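Phosphonate monoester hydrolase (Ruegeria pomeroyi, PDB 4UPK) is a hydrolase of the sulfatase family, in the alkaline phosphatase superfamily, built round a mixed beta-sheet and assembled from four copies of its chain. Local coordinates at residues A[41-46]-A[242-247]; A[274-279]-A[488-493]; A[411-416]-A[424-429]; A[100-105]-A[437-442]. All blocks are in the same frame, centred on the assembly; numbering follows the deposited sequence.

In the fold
Contact 1 is the innermost, its centre about 10 Å from that of the chain. It lies in loops following two parallel strands of the central sheet, the side on which enzymes of the alkaline phosphatase superfamily generally carry their active site. Contacts 2 and 4 each come within about 8 Å of it, nearest atoms, without touching it. They meet each other where F279 CE2 packs 3.9 Å from I437 CG2, although their centres are about 25 Å apart. Contact 3 stands by itself, its centre about 30 Å from those of the others; along the chain it is nested inside the loops closed by contacts 2 and 4. Contact 4 also borders a second subunit.

Contact 1: A[41-46]-A[242-247]; sequences IDQLRA and PHPPLV
D42 and Q43 converge on the imidazole of H243, each in its own way. The carboxylate of D42 brings OD1 to the ring edge, 3.2 Å from H243 CD2, with the two planes 82° apart; its other oxygen, OD2, is engaged by Y130 and R86. The amide end of Q43 lies over one face of the same ring, toward its rim, while Q43 CB lies 3.3 Å from P242 O. The imidazole swings away from its own backbone N (chi1 -169°), which carries it to these two residues. The ring's rotation is fixed by its own segment: H243 ND1 donates to P244 O at 2.8 Å, a nearly straight bond (164°) in the ring plane and on a carbonyl lone pair.

Beneath the polar layer lies the ring of P242, which follows a cis peptide. I41 CG2 packs 3.8 Å from P242 CD; L44 CD1 reaches P242 CG at 4.0 Å. The loops follow the C-terminal ends of parallel strands 35-41 and 234-239, the sheet edge where enzymes of the alkaline phosphatase superfamily generally carry their active site. Helix 303-333 covers the apolar side, with V320 and I324 against I41, A317 against L44 and Y313 against P242.

Contact 2: A[274-279]-A[488-493]; sequences TAEHPF and EFRNVA
N491 and E276 form the tight part of the contact, holding each other by two direct bonds that run between side chain and backbone in both directions. The amide of N491 points across the contact, and its ND2 donates to E276 O at 2.8 Å with an N-H...O angle of 165°; the acceptor lies close to the amide plane. In return, the E276 chain bends at chi2 (-51°) and brings OE1 round to N491 N, 2.9 Å away, which meets the carboxylate on its anti side. N491 ND2 also comes to the edge of the H277 imidazole, 3.9 Å from H277 CD2, with M479 beside both residues. That ring is itself fixed at both nitrogens: H277 ND1 accepts from F279 N, a capping bond at the turn leading into helix 280-286, while H277 NE2 donates to P477 O.

N491 OD1 closes an Asx turn by accepting from A493 N at 3.1 Å. The same oxygen takes a bond from L480 N, and V492 pairs with L480 through the backbone, which ties N491 and V492 to L480 in strand 479-482, an outermost strand, within this chain, of the four-stranded antiparallel sheet.

The outer flank is looser. A water donates to E276 OE1 and to N491 O, bridging the two segments alongside the direct bonds. R490 touches E276 OE1 lightly through its CA and CG, then leads outward and spends its charge on E486. F489 also turns away from E276, and its ring takes part in a cation-pi contact with R355.

Contact 3: A[411-416]-A[424-429]; sequences DGRSLR and PSDWRQ
R413 and W427 face each other with their CA atoms 8.8 Å apart, the tryptophan ending a type I beta turn that starts at P424. The side chain of R413 runs out across this turn and bends at chi3 (61°), so that its guanidinium meets D426 end-on with two nitrogens. NH1 donates to D426 O at 2.9 Å, and NH2 forms a salt bridge with D426 OD1, also at 2.9 Å. Both acceptors lie close to the guanidinium plane, yet both are approached from above their own planes rather than within them.

W427 fills the space beneath. Its CE3 lies 4.0 Å below the centre of one guanidinium face, but the indole is inclined by 50° and the two groups do not stack flat. Farther back along the arginine, R413 CB rests 3.7 Å from W427 CZ3, and R413 O faces the ring edge near CH2. L415 comes in at roughly a right angle, its CD2 only 3.5 Å from W427 CZ2. The indole nitrogen is satisfied by P388 O.

The short helix 416-419 leads from one segment towards the other, entered through a capping bond from R416 N to S414 OG, which is also hydrogen-bonded to D400. D393 joins the two sides again by accepting from R413 N and pairing with R428 NH2. With one bond to a carboxylate and another to a main-chain carbonyl, the R413 guanidinium is restrained in rotation, and the charge of D426, on the exposed side, is probably balanced in part by it.

Contact 4: A[100-105]-A[437-442]; sequences SVRNGT and ISEPLD
R102, which reaches over to S438 and P440, opens a type II beta turn that ends at T105 and shapes segment 100-105. Before the turn, S100 OG ties the segment together by donating to T105 O. V101 follows, and its CG2 lies against one face of the R102 guanidinium. The opposite face is covered by P440, whose CD stands 3.6 Å above the centre, so the flat group is sandwiched between two apolar side chains.

R102 itself is extended from CG to NE, with the guanidinium turned across the chain by chi4 (89°). Its NH2 donates to S438 OG at 3.2 Å and 160°, the oxygen lying in the guanidinium plane, while the bond from NE to S438 O is weak. D436 supplies a salt bridge to NE and also binds S438 OG; NH1 goes to S522 O of the second subunit, so this one arginine links its own turn to the 436-440 loop and to the second subunit.

N103 turns its side chain to G83 N, but its carbonyl looks across the contact. Two waters donate to N103 O and also to E439, one at 2.8 Å from OE2 and the other at 2.6 Å from OE1. G104, at a positive phi (92°), takes the third position of the turn and makes backbone bonds to the second subunit. Finally, T105 grips R102 O twice from the same face of the carbonyl, with N at 3.0 Å and OG1 at 2.9 Å.

Contact 1: A[41-46]-A[242-247]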
loop_
_atom_site.group_PDB
_atom_site.type_symbol
_atom_site.label_atom_id
_atom_site.label_comp_id
_atom_site.label_asym_id
_atom_site.label_seq_id
_atom_site.Cartn_x
_atom_site.Cartn_y
_atom_site.Cartn_z
ATOM N N ILE A 41 -28.293 9.399 17.272
ATOM C CA ILE A 41 -29.402 10.239 16.834
ATOM C C ILE A 41 -28.715 11.545 16.397
ATOM O O ILE A 41 -27.882 12.057 17.129
ATOM C CB ILE A 41 -30.456 10.471 17.975
ATOM C CG1 ILE A 41 -31.061 9.148 18.481
ATOM C CG2 ILE A 41 -31.584 11.430 17.529
ATOM C CD1 ILE A 41 -31.755 9.256 19.881
ATOM N N ASP A 42 -29.015 12.044 15.196
ATOM C CA ASP A 42 -28.438 13.292 14.723
ATOM C C ASP A 42 -29.260 14.472 15.309
ATOM O O ASP A 42 -30.509 14.445 15.296
ATOM C CB ASP A 42 -28.459 13.342 13.184
ATOM C CG ASP A 42 -27.304 14.070 12.521
ATOM O OD1 ASP A 42 -27.218 15.303 12.670
ATOM O OD2 ASP A 42 -26.518 13.412 11.794
ATOM N N GLN A 43 -28.537 15.476 15.862
ATOM C CA GLN A 43 -29.028 16.770 16.353
ATOM C C GLN A 43 -29.925 16.809 17.588
ATOM O O GLN A 43 -30.494 17.863 17.846
ATOM C CB GLN A 43 -29.608 17.602 15.186
ATOM C CG GLN A 43 -28.965 18.961 15.004
ATOM C CD GLN A 43 -28.919 19.429 13.564
ATOM O OE1 GLN A 43 -29.675 20.300 13.144
ATOM N NE2 GLN A 43 -28.009 18.885 12.777
ATOM N N LEU A 44 -30.031 15.713 18.374
ATOM C CA LEU A 44 -30.838 15.695 19.609
ATOM C C LEU A 44 -30.136 16.402 20.793
ATOM O O LEU A 44 -29.037 16.002 21.190
ATOM C CB LEU A 44 -31.337 14.276 19.987
ATOM C CG LEU A 44 -32.401 14.169 21.132
ATOM C CD1 LEU A 44 -33.714 14.820 20.764
ATOM C CD2 LEU A 44 -32.618 12.725 21.570
ATOM N N ARG A 45 -30.766 17.474 21.333
ATOM C CA ARG A 45 -30.214 18.253 22.452
ATOM C C ARG A 45 -30.235 17.442 23.728
ATOM O O ARG A 45 -31.169 16.668 23.932
ATOM C CB ARG A 45 -31.025 19.543 22.680
ATOM C CG ARG A 45 -30.780 20.637 21.654
ATOM C CD ARG A 45 -31.850 21.709 21.726
ATOM N NE ARG A 45 -31.793 22.463 22.978
ATOM C CZ ARG A 45 -31.500 23.757 23.075
ATOM N NH1 ARG A 45 -31.212 24.464 21.992
ATOM N NH2 ARG A 45 -31.490 24.353 24.260
ATOM N N ALA A 46 -29.215 17.625 24.591
ATOM C CA ALA A 46 -29.130 16.980 25.901
ATOM C C ALA A 46 -30.327 17.397 26.793
ATOM O O ALA A 46 -30.882 16.543 27.488
ATOM C CB ALA A 46 -27.821 17.342 26.586
ATOM N N PRO A 242 -34.247 14.113 14.948
ATOM C CA PRO A 242 -34.751 15.429 14.470
ATOM C C PRO A 242 -33.662 16.222 13.750
ATOM O O PRO A 242 -32.550 16.344 14.260
ATOM C CB PRO A 242 -35.222 16.095 15.771
ATOM C CG PRO A 242 -34.252 15.564 16.823
ATOM C CD PRO A 242 -33.959 14.141 16.409
ATOM N N HIS A 243 -33.937 16.689 12.533
ATOM C CA HIS A 243 -32.932 17.392 11.708
ATOM C C HIS A 243 -33.653 18.079 10.547
ATOM O O HIS A 243 -34.608 17.489 10.030
ATOM C CB HIS A 243 -31.930 16.362 11.128
ATOM C CG HIS A 243 -30.690 16.901 10.480
ATOM N ND1 HIS A 243 -30.715 17.450 9.200
ATOM C CD2 HIS A 243 -29.402 16.820 10.887
ATOM C CE1 HIS A 243 -29.458 17.771 8.922
ATOM N NE2 HIS A 243 -28.632 17.402 9.900
ATOM N N PRO A 244 -33.212 19.300 10.107
ATOM C CA PRO A 244 -33.865 19.948 8.957
ATOM C C PRO A 244 -33.751 19.102 7.671
ATOM O O PRO A 244 -32.827 18.293 7.577
ATOM C CB PRO A 244 -33.109 21.289 8.838
ATOM C CG PRO A 244 -31.814 21.083 9.529
ATOM C CD PRO A 244 -32.101 20.132 10.632
ATOM N N PRO A 245 -34.636 19.251 6.651
ATOM C CA PRO A 245 -35.811 20.145 6.568
ATOM C C PRO A 245 -36.872 19.636 7.519
ATOM O O PRO A 245 -37.297 18.485 7.414
ATOM C CB PRO A 245 -36.237 20.054 5.087
ATOM C CG PRO A 245 -35.104 19.344 4.372
ATOM C CD PRO A 245 -34.506 18.455 5.420
ATOM N N LEU A 246 -37.215 20.474 8.506
ATOM C CA LEU A 246 -38.180 20.170 9.553
ATOM C C LEU A 246 -39.593 19.931 9.035
ATOM O O LEU A 246 -40.275 20.851 8.583
ATOM C CB LEU A 246 -38.164 21.220 10.685
ATOM C CG LEU A 246 -36.880 21.318 11.528
ATOM C CD1 LEU A 246 -36.983 22.471 12.512
ATOM C CD2 LEU A 246 -36.605 20.004 12.284
ATOM N N VAL A 247 -39.997 18.660 9.072
ATOM C CA VAL A 247 -41.303 18.158 8.691
ATOM C C VAL A 247 -41.520 16.869 9.467
ATOM O O VAL A 247 -40.593 16.073 9.585
ATOM C CB VAL A 247 -41.519 18.033 7.139
ATOM C CG1 VAL A 247 -40.636 16.955 6.486
ATOM C CG2 VAL A 247 -42.991 17.848 6.796
#

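Contact 2: A[274-279]-A[488-493]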
loop_
_atom_site.group_PDB
_atom_site.type_symbol
_atom_site.label_atom_id
_atom_site.label_comp_id
_atom_site.label_asym_id
_atom_site.label_seq_id
_atom_site.Cartn_x
_atom_site.Cartn_y
_atom_site.Cartn_z
ATOM N N THR A 274 -24.709 39.844 18.925
ATOM C CA THR A 274 -23.511 40.186 18.176
ATOM C C THR A 274 -22.629 41.187 18.960
ATOM O O THR A 274 -21.416 41.172 18.785
ATOM C CB THR A 274 -23.878 40.652 16.772
ATOM O OG1 THR A 274 -24.686 41.799 16.906
ATOM C CG2 THR A 274 -24.668 39.646 16.023
ATOM N N ALA A 275 -23.220 42.038 19.820
ATOM C CA ALA A 275 -22.449 42.969 20.679
ATOM C C ALA A 275 -21.532 42.208 21.649
ATOM O O ALA A 275 -20.513 42.753 22.067
ATOM C CB ALA A 275 -23.383 43.890 21.459
ATOM N N GLU A 276 -21.885 40.947 21.978
ATOM C CA GLU A 276 -21.117 40.092 22.876
ATOM C C GLU A 276 -19.769 39.663 22.272
ATOM O O GLU A 276 -18.760 39.634 22.979
ATOM C CB GLU A 276 -21.948 38.912 23.420
ATOM C CG GLU A 276 -23.057 39.325 24.388
ATOM C CD GLU A 276 -22.663 40.233 25.536
ATOM O OE1 GLU A 276 -21.664 39.936 26.227
ATOM O OE2 GLU A 276 -23.372 41.237 25.762
ATOM N N HIS A 277 -19.736 39.417 20.941
ATOM C CA HIS A 277 -18.515 39.108 20.190
ATOM C C HIS A 277 -18.865 39.167 18.692
ATOM O O HIS A 277 -19.929 38.676 18.304
ATOM C CB HIS A 277 -17.892 37.741 20.598
ATOM C CG HIS A 277 -16.499 37.486 20.083
ATOM N ND1 HIS A 277 -16.262 37.175 18.743
ATOM C CD2 HIS A 277 -15.321 37.435 20.753
ATOM C CE1 HIS A 277 -14.953 36.997 18.639
ATOM N NE2 HIS A 277 -14.347 37.129 19.825
ATOM N N PRO A 278 -17.981 39.754 17.847
ATOM C CA PRO A 278 -18.266 39.851 16.403
ATOM C C PRO A 278 -18.525 38.539 15.655
ATOM O O PRO A 278 -19.150 38.589 14.597
ATOM C CB PRO A 278 -17.016 40.538 15.855
ATOM C CG PRO A 278 -16.460 41.274 16.998
ATOM C CD PRO A 278 -16.692 40.398 18.165
ATOM N N PHE A 279 -18.034 37.392 16.174
ATOM C CA PHE A 279 -18.199 36.025 15.640
ATOM C C PHE A 279 -19.687 35.677 15.398
ATOM O O PHE A 279 -20.000 34.926 14.473
ATOM C CB PHE A 279 -17.584 34.997 16.637
ATOM C CG PHE A 279 -17.997 33.547 16.431
ATOM C CD1 PHE A 279 -19.141 33.037 17.040
ATOM C CD2 PHE A 279 -17.269 32.711 15.591
ATOM C CE1 PHE A 279 -19.545 31.719 16.812
ATOM C CE2 PHE A 279 -17.676 31.392 15.365
ATOM C CZ PHE A 279 -18.801 30.902 15.985
ATOM N N GLU A 488 -23.297 32.168 29.829
ATOM C CA GLU A 488 -23.046 32.381 28.405
ATOM C C GLU A 488 -23.641 33.677 27.864
ATOM O O GLU A 488 -23.334 34.067 26.735
ATOM C CB GLU A 488 -23.630 31.211 27.623
ATOM C CG GLU A 488 -22.879 29.911 27.786
ATOM C CD GLU A 488 -23.399 28.823 26.873
ATOM O OE1 GLU A 488 -24.635 28.729 26.692
ATOM O OE2 GLU A 488 -22.566 28.052 26.349
ATOM N N PHE A 489 -24.508 34.337 28.669
ATOM C CA PHE A 489 -25.239 35.568 28.331
ATOM C C PHE A 489 -24.393 36.841 28.373
ATOM O O PHE A 489 -24.869 37.921 28.012
ATOM C CB PHE A 489 -26.523 35.669 29.152
ATOM C CG PHE A 489 -27.521 34.636 28.693
ATOM C CD1 PHE A 489 -27.480 33.335 29.189
ATOM C CD2 PHE A 489 -28.476 34.948 27.723
ATOM C CE1 PHE A 489 -28.367 32.363 28.719
ATOM C CE2 PHE A 489 -29.367 33.979 27.256
ATOM C CZ PHE A 489 -29.317 32.697 27.766
ATOM N N ARG A 490 -23.129 36.705 28.776
ATOM C CA ARG A 490 -22.197 37.818 28.807
ATOM C C ARG A 490 -20.762 37.364 28.582
ATOM O O ARG A 490 -20.222 36.589 29.375
ATOM C CB ARG A 490 -22.335 38.646 30.116
ATOM C CG ARG A 490 -21.549 39.969 30.090
ATOM C CD ARG A 490 -21.605 40.762 31.384
ATOM N NE ARG A 490 -21.289 39.966 32.577
ATOM C CZ ARG A 490 -21.472 40.364 33.833
ATOM N NH1 ARG A 490 -21.988 41.561 34.088
ATOM N NH2 ARG A 490 -21.167 39.557 34.842
ATOM N N ASN A 491 -20.135 37.880 27.511
ATOM C CA ASN A 491 -18.719 37.639 27.256
ATOM C C ASN A 491 -17.949 38.631 28.162
ATOM O O ASN A 491 -18.024 39.850 27.956
ATOM C CB ASN A 491 -18.366 37.806 25.758
ATOM C CG ASN A 491 -16.893 37.885 25.453
ATOM O OD1 ASN A 491 -16.052 37.426 26.229
ATOM N ND2 ASN A 491 -16.545 38.460 24.306
ATOM N N VAL A 492 -17.234 38.097 29.172
ATOM C CA VAL A 492 -16.485 38.891 30.147
ATOM C C VAL A 492 -14.962 38.947 29.903
ATOM O O VAL A 492 -14.234 39.401 30.785
ATOM C CB VAL A 492 -16.859 38.536 31.620
ATOM C CG1 VAL A 492 -18.326 38.838 31.910
ATOM C CG2 VAL A 492 -16.531 37.087 31.965
ATOM N N ALA A 493 -14.482 38.515 28.710
ATOM C CA ALA A 493 -13.049 38.500 28.372
ATOM C C ALA A 493 -12.346 39.872 28.396
ATOM O O ALA A 493 -11.139 39.931 28.629
ATOM C CB ALA A 493 -12.815 37.786 27.041
HETATM O O HOH W 1 -19.596 41.999 26.638
#

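Contact 3: A[411-416]-A[424-429]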
loop_
_atom_site.group_PDB
_atom_site.type_symbol
_atom_site.label_atom_id
_atom_site.label_comp_id
_atom_site.label_asym_id
_atom_site.label_seq_id
_atom_site.Cartn_x
_atom_site.Cartn_y
_atom_site.Cartn_z
ATOM N N ASP A 411 -7.412 9.515 21.348
ATOM C CA ASP A 411 -7.304 10.565 22.375
ATOM C C ASP A 411 -8.272 10.337 23.536
ATOM O O ASP A 411 -7.990 10.774 24.656
ATOM C CB ASP A 411 -7.571 11.948 21.765
ATOM C CG ASP A 411 -6.545 12.405 20.742
ATOM O OD1 ASP A 411 -5.332 12.292 21.023
ATOM O OD2 ASP A 411 -6.955 12.920 19.687
ATOM N N GLY A 412 -9.410 9.690 23.243
ATOM C CA GLY A 412 -10.447 9.380 24.219
ATOM C C GLY A 412 -10.057 8.302 25.194
ATOM O O GLY A 412 -9.127 7.534 24.948
ATOM N N ARG A 413 -10.773 8.248 26.315
ATOM C CA ARG A 413 -10.552 7.285 27.380
ATOM C C ARG A 413 -11.836 6.502 27.659
ATOM O O ARG A 413 -12.934 7.065 27.631
ATOM C CB ARG A 413 -10.066 7.998 28.653
ATOM C CG ARG A 413 -8.655 8.578 28.532
ATOM C CD ARG A 413 -8.196 9.269 29.801
ATOM N NE ARG A 413 -8.147 8.367 30.957
ATOM C CZ ARG A 413 -7.904 8.765 32.202
ATOM N NH1 ARG A 413 -7.656 10.040 32.461
ATOM N NH2 ARG A 413 -7.916 7.893 33.196
ATOM N N SER A 414 -11.688 5.200 27.919
ATOM C CA SER A 414 -12.793 4.295 28.228
ATOM C C SER A 414 -13.653 4.792 29.398
ATOM O O SER A 414 -13.130 5.195 30.444
ATOM C CB SER A 414 -12.261 2.898 28.523
ATOM O OG SER A 414 -13.307 1.983 28.801
ATOM N N LEU A 415 -14.979 4.748 29.209
ATOM C CA LEU A 415 -15.966 5.134 30.209
ATOM C C LEU A 415 -16.364 3.953 31.085
ATOM O O LEU A 415 -17.225 4.107 31.956
ATOM C CB LEU A 415 -17.212 5.719 29.528
ATOM C CG LEU A 415 -17.035 7.017 28.752
ATOM C CD1 LEU A 415 -18.350 7.451 28.151
ATOM C CD2 LEU A 415 -16.466 8.123 29.625
ATOM N N ARG A 416 -15.745 2.776 30.855
ATOM C CA ARG A 416 -16.010 1.545 31.592
ATOM C C ARG A 416 -15.957 1.686 33.123
ATOM O O ARG A 416 -16.917 1.225 33.743
ATOM C CB ARG A 416 -15.172 0.370 31.073
ATOM C CG ARG A 416 -15.901 -0.954 31.148
ATOM C CD ARG A 416 -15.061 -2.052 30.575
ATOM N NE ARG A 416 -15.586 -3.363 30.934
ATOM C CZ ARG A 416 -15.014 -4.510 30.588
ATOM N NH1 ARG A 416 -13.900 -4.512 29.860
ATOM N NH2 ARG A 416 -15.552 -5.665 30.958
ATOM N N PRO A 424 -12.324 7.162 37.541
ATOM C CA PRO A 424 -10.856 7.234 37.675
ATOM C C PRO A 424 -10.414 8.522 38.374
ATOM O O PRO A 424 -11.035 9.569 38.165
ATOM C CB PRO A 424 -10.365 7.188 36.220
ATOM C CG PRO A 424 -11.503 6.607 35.435
ATOM C CD PRO A 424 -12.730 7.136 36.122
ATOM N N SER A 425 -9.367 8.440 39.230
ATOM C CA SER A 425 -8.850 9.596 39.981
ATOM C C SER A 425 -8.152 10.649 39.100
ATOM O O SER A 425 -8.099 11.824 39.485
ATOM C CB SER A 425 -7.933 9.153 41.116
ATOM O OG SER A 425 -8.570 8.209 41.961
ATOM N N ASP A 426 -7.628 10.235 37.929
ATOM C CA ASP A 426 -6.933 11.114 36.987
ATOM C C ASP A 426 -7.844 11.515 35.779
ATOM O O ASP A 426 -7.343 11.867 34.706
ATOM C CB ASP A 426 -5.628 10.443 36.522
ATOM C CG ASP A 426 -5.804 9.127 35.754
ATOM O OD1 ASP A 426 -6.933 8.541 35.799
ATOM O OD2 ASP A 426 -4.813 8.667 35.130
ATOM N N TRP A 427 -9.180 11.470 35.978
ATOM C CA TRP A 427 -10.157 11.813 34.941
ATOM C C TRP A 427 -10.128 13.296 34.622
ATOM O O TRP A 427 -9.616 14.102 35.394
ATOM C CB TRP A 427 -11.584 11.365 35.343
ATOM C CG TRP A 427 -12.543 11.315 34.187
ATOM C CD1 TRP A 427 -13.521 12.224 33.889
ATOM C CD2 TRP A 427 -12.563 10.342 33.130
ATOM N NE1 TRP A 427 -14.112 11.907 32.687
ATOM C CE2 TRP A 427 -13.546 10.751 32.199
ATOM C CE3 TRP A 427 -11.822 9.181 32.860
ATOM C CZ2 TRP A 427 -13.829 10.015 31.034
ATOM C CZ3 TRP A 427 -12.091 8.463 31.705
ATOM C CH2 TRP A 427 -13.095 8.872 30.812
ATOM N N ARG A 428 -10.708 13.645 33.486
ATOM C CA ARG A 428 -10.902 14.988 32.948
ATOM C C ARG A 428 -11.480 15.934 33.986
ATOM O O ARG A 428 -12.366 15.518 34.728
ATOM C CB ARG A 428 -11.969 14.863 31.867
ATOM C CG ARG A 428 -11.619 15.567 30.623
ATOM C CD ARG A 428 -12.679 15.262 29.623
ATOM N NE ARG A 428 -12.139 14.357 28.626
ATOM C CZ ARG A 428 -12.568 13.123 28.413
ATOM N NH1 ARG A 428 -13.583 12.632 29.119
ATOM N NH2 ARG A 428 -12.015 12.382 27.466
ATOM N N GLN A 429 -11.023 17.200 34.017
ATOM C CA GLN A 429 -11.612 18.218 34.896
ATOM C C GLN A 429 -12.254 19.373 34.086
ATOM O O GLN A 429 -12.834 20.313 34.637
ATOM C CB GLN A 429 -10.630 18.680 35.966
ATOM C CG GLN A 429 -10.503 17.628 37.071
ATOM C CD GLN A 429 -9.663 18.097 38.212
ATOM O OE1 GLN A 429 -8.456 17.833 38.269
ATOM N NE2 GLN A 429 -10.289 18.790 39.153
HETATM O O HOH W 2 -9.098 13.112 25.877
#

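Contact 4: A[100-105]-A[437-442]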
loop_
_atom_site.group_PDB
_atom_site.type_symbol
_atom_site.label_atom_id
_atom_site.label_comp_id
_atom_site.label_asym_id
_atom_site.label_seq_id
_atom_site.Cartn_x
_atom_site.Cartn_y
_atom_site.Cartn_z
ATOM N N SER A 100 -10.129 15.965 9.790
ATOM C CA SER A 100 -11.309 16.076 8.943
ATOM C C SER A 100 -12.070 17.195 9.692
ATOM O O SER A 100 -12.941 16.931 10.513
ATOM C CB SER A 100 -12.089 14.761 8.964
ATOM O OG SER A 100 -13.039 14.687 7.916
ATOM N N VAL A 101 -11.627 18.450 9.483
ATOM C CA VAL A 101 -12.048 19.646 10.236
ATOM C C VAL A 101 -13.320 20.363 9.809
ATOM O O VAL A 101 -13.836 21.188 10.568
ATOM C CB VAL A 101 -10.861 20.603 10.547
ATOM C CG1 VAL A 101 -9.824 19.894 11.406
ATOM C CG2 VAL A 101 -10.229 21.152 9.260
ATOM N N ARG A 102 -13.830 20.025 8.609
ATOM C CA ARG A 102 -15.060 20.553 7.991
ATOM C C ARG A 102 -15.705 19.432 7.179
ATOM O O ARG A 102 -15.029 18.462 6.833
ATOM C CB ARG A 102 -14.745 21.679 6.986
ATOM C CG ARG A 102 -13.596 22.588 7.340
ATOM C CD ARG A 102 -13.240 23.405 6.142
ATOM N NE ARG A 102 -12.013 24.162 6.379
ATOM C CZ ARG A 102 -10.788 23.720 6.119
ATOM N NH1 ARG A 102 -10.601 22.493 5.650
ATOM N NH2 ARG A 102 -9.741 24.487 6.355
ATOM N N ASN A 103 -17.001 19.590 6.830
ATOM C CA ASN A 103 -17.703 18.674 5.934
ATOM C C ASN A 103 -16.945 18.702 4.606
ATOM O O ASN A 103 -16.571 19.784 4.126
ATOM C CB ASN A 103 -19.159 19.129 5.724
ATOM C CG ASN A 103 -20.080 18.808 6.861
ATOM O OD1 ASN A 103 -19.686 18.210 7.859
ATOM N ND2 ASN A 103 -21.340 19.226 6.751
ATOM N N GLY A 104 -16.608 17.522 4.094
ATOM C CA GLY A 104 -15.850 17.408 2.847
ATOM C C GLY A 104 -14.342 17.340 3.028
ATOM O O GLY A 104 -13.637 17.094 2.052
ATOM N N THR A 105 -13.814 17.571 4.260
ATOM C CA THR A 105 -12.367 17.506 4.499
ATOM C C THR A 105 -11.977 16.050 4.650
ATOM O O THR A 105 -12.487 15.393 5.582
ATOM C CB THR A 105 -11.913 18.301 5.708
ATOM O OG1 THR A 105 -12.546 19.568 5.706
ATOM C CG2 THR A 105 -10.387 18.460 5.739
ATOM N N ILE A 437 -14.076 27.632 11.045
ATOM C CA ILE A 437 -14.883 28.676 10.411
ATOM C C ILE A 437 -14.315 29.162 9.063
ATOM O O ILE A 437 -14.581 30.291 8.649
ATOM C CB ILE A 437 -15.329 29.808 11.398
ATOM C CG1 ILE A 437 -14.141 30.563 12.011
ATOM C CG2 ILE A 437 -16.284 29.253 12.463
ATOM C CD1 ILE A 437 -14.474 31.820 12.636
ATOM N N SER A 438 -13.554 28.287 8.372
ATOM C CA SER A 438 -12.991 28.543 7.041
ATOM C C SER A 438 -13.429 27.426 6.064
ATOM O O SER A 438 -13.851 26.359 6.503
ATOM C CB SER A 438 -11.468 28.647 7.097
ATOM O OG SER A 438 -10.851 27.374 7.216
ATOM N N GLU A 439 -13.403 27.716 4.758
ATOM C CA GLU A 439 -13.788 26.795 3.683
ATOM C C GLU A 439 -12.825 27.052 2.538
ATOM O O GLU A 439 -12.804 28.185 2.044
ATOM C CB GLU A 439 -15.259 27.000 3.260
ATOM C CG GLU A 439 -15.800 25.913 2.338
ATOM C CD GLU A 439 -15.862 24.527 2.949
ATOM O OE1 GLU A 439 -16.625 24.325 3.922
ATOM O OE2 GLU A 439 -15.130 23.641 2.460
ATOM N N PRO A 440 -11.939 26.060 2.200
ATOM C CA PRO A 440 -10.886 26.305 1.186
ATOM C C PRO A 440 -11.294 26.833 -0.188
ATOM O O PRO A 440 -10.583 27.674 -0.728
ATOM C CB PRO A 440 -10.170 24.956 1.084
ATOM C CG PRO A 440 -10.465 24.260 2.362
ATOM C CD PRO A 440 -11.838 24.691 2.752
ATOM N N LEU A 441 -12.406 26.361 -0.754
ATOM C CA LEU A 441 -12.811 26.792 -2.103
ATOM C C LEU A 441 -13.916 27.869 -2.144
ATOM O O LEU A 441 -14.094 28.535 -3.173
ATOM C CB LEU A 441 -13.232 25.572 -2.969
ATOM C CG LEU A 441 -12.229 24.414 -3.095
ATOM C CD1 LEU A 441 -12.895 23.217 -3.730
ATOM C CD2 LEU A 441 -10.950 24.820 -3.861
ATOM N N ASP A 442 -14.663 28.017 -1.052
ATOM C CA ASP A 442 -15.756 28.979 -0.983
ATOM C C ASP A 442 -15.722 29.684 0.376
ATOM O O ASP A 442 -16.334 29.198 1.332
ATOM C CB ASP A 442 -17.110 28.265 -1.235
ATOM C CG ASP A 442 -18.293 29.174 -1.522
ATOM O OD1 ASP A 442 -18.079 30.400 -1.735
ATOM O OD2 ASP A 442 -19.430 28.668 -1.555
HETATM O O HOH W 3 -14.951 20.886 2.291
HETATM O O HOH W 4 -18.250 22.418 4.504
#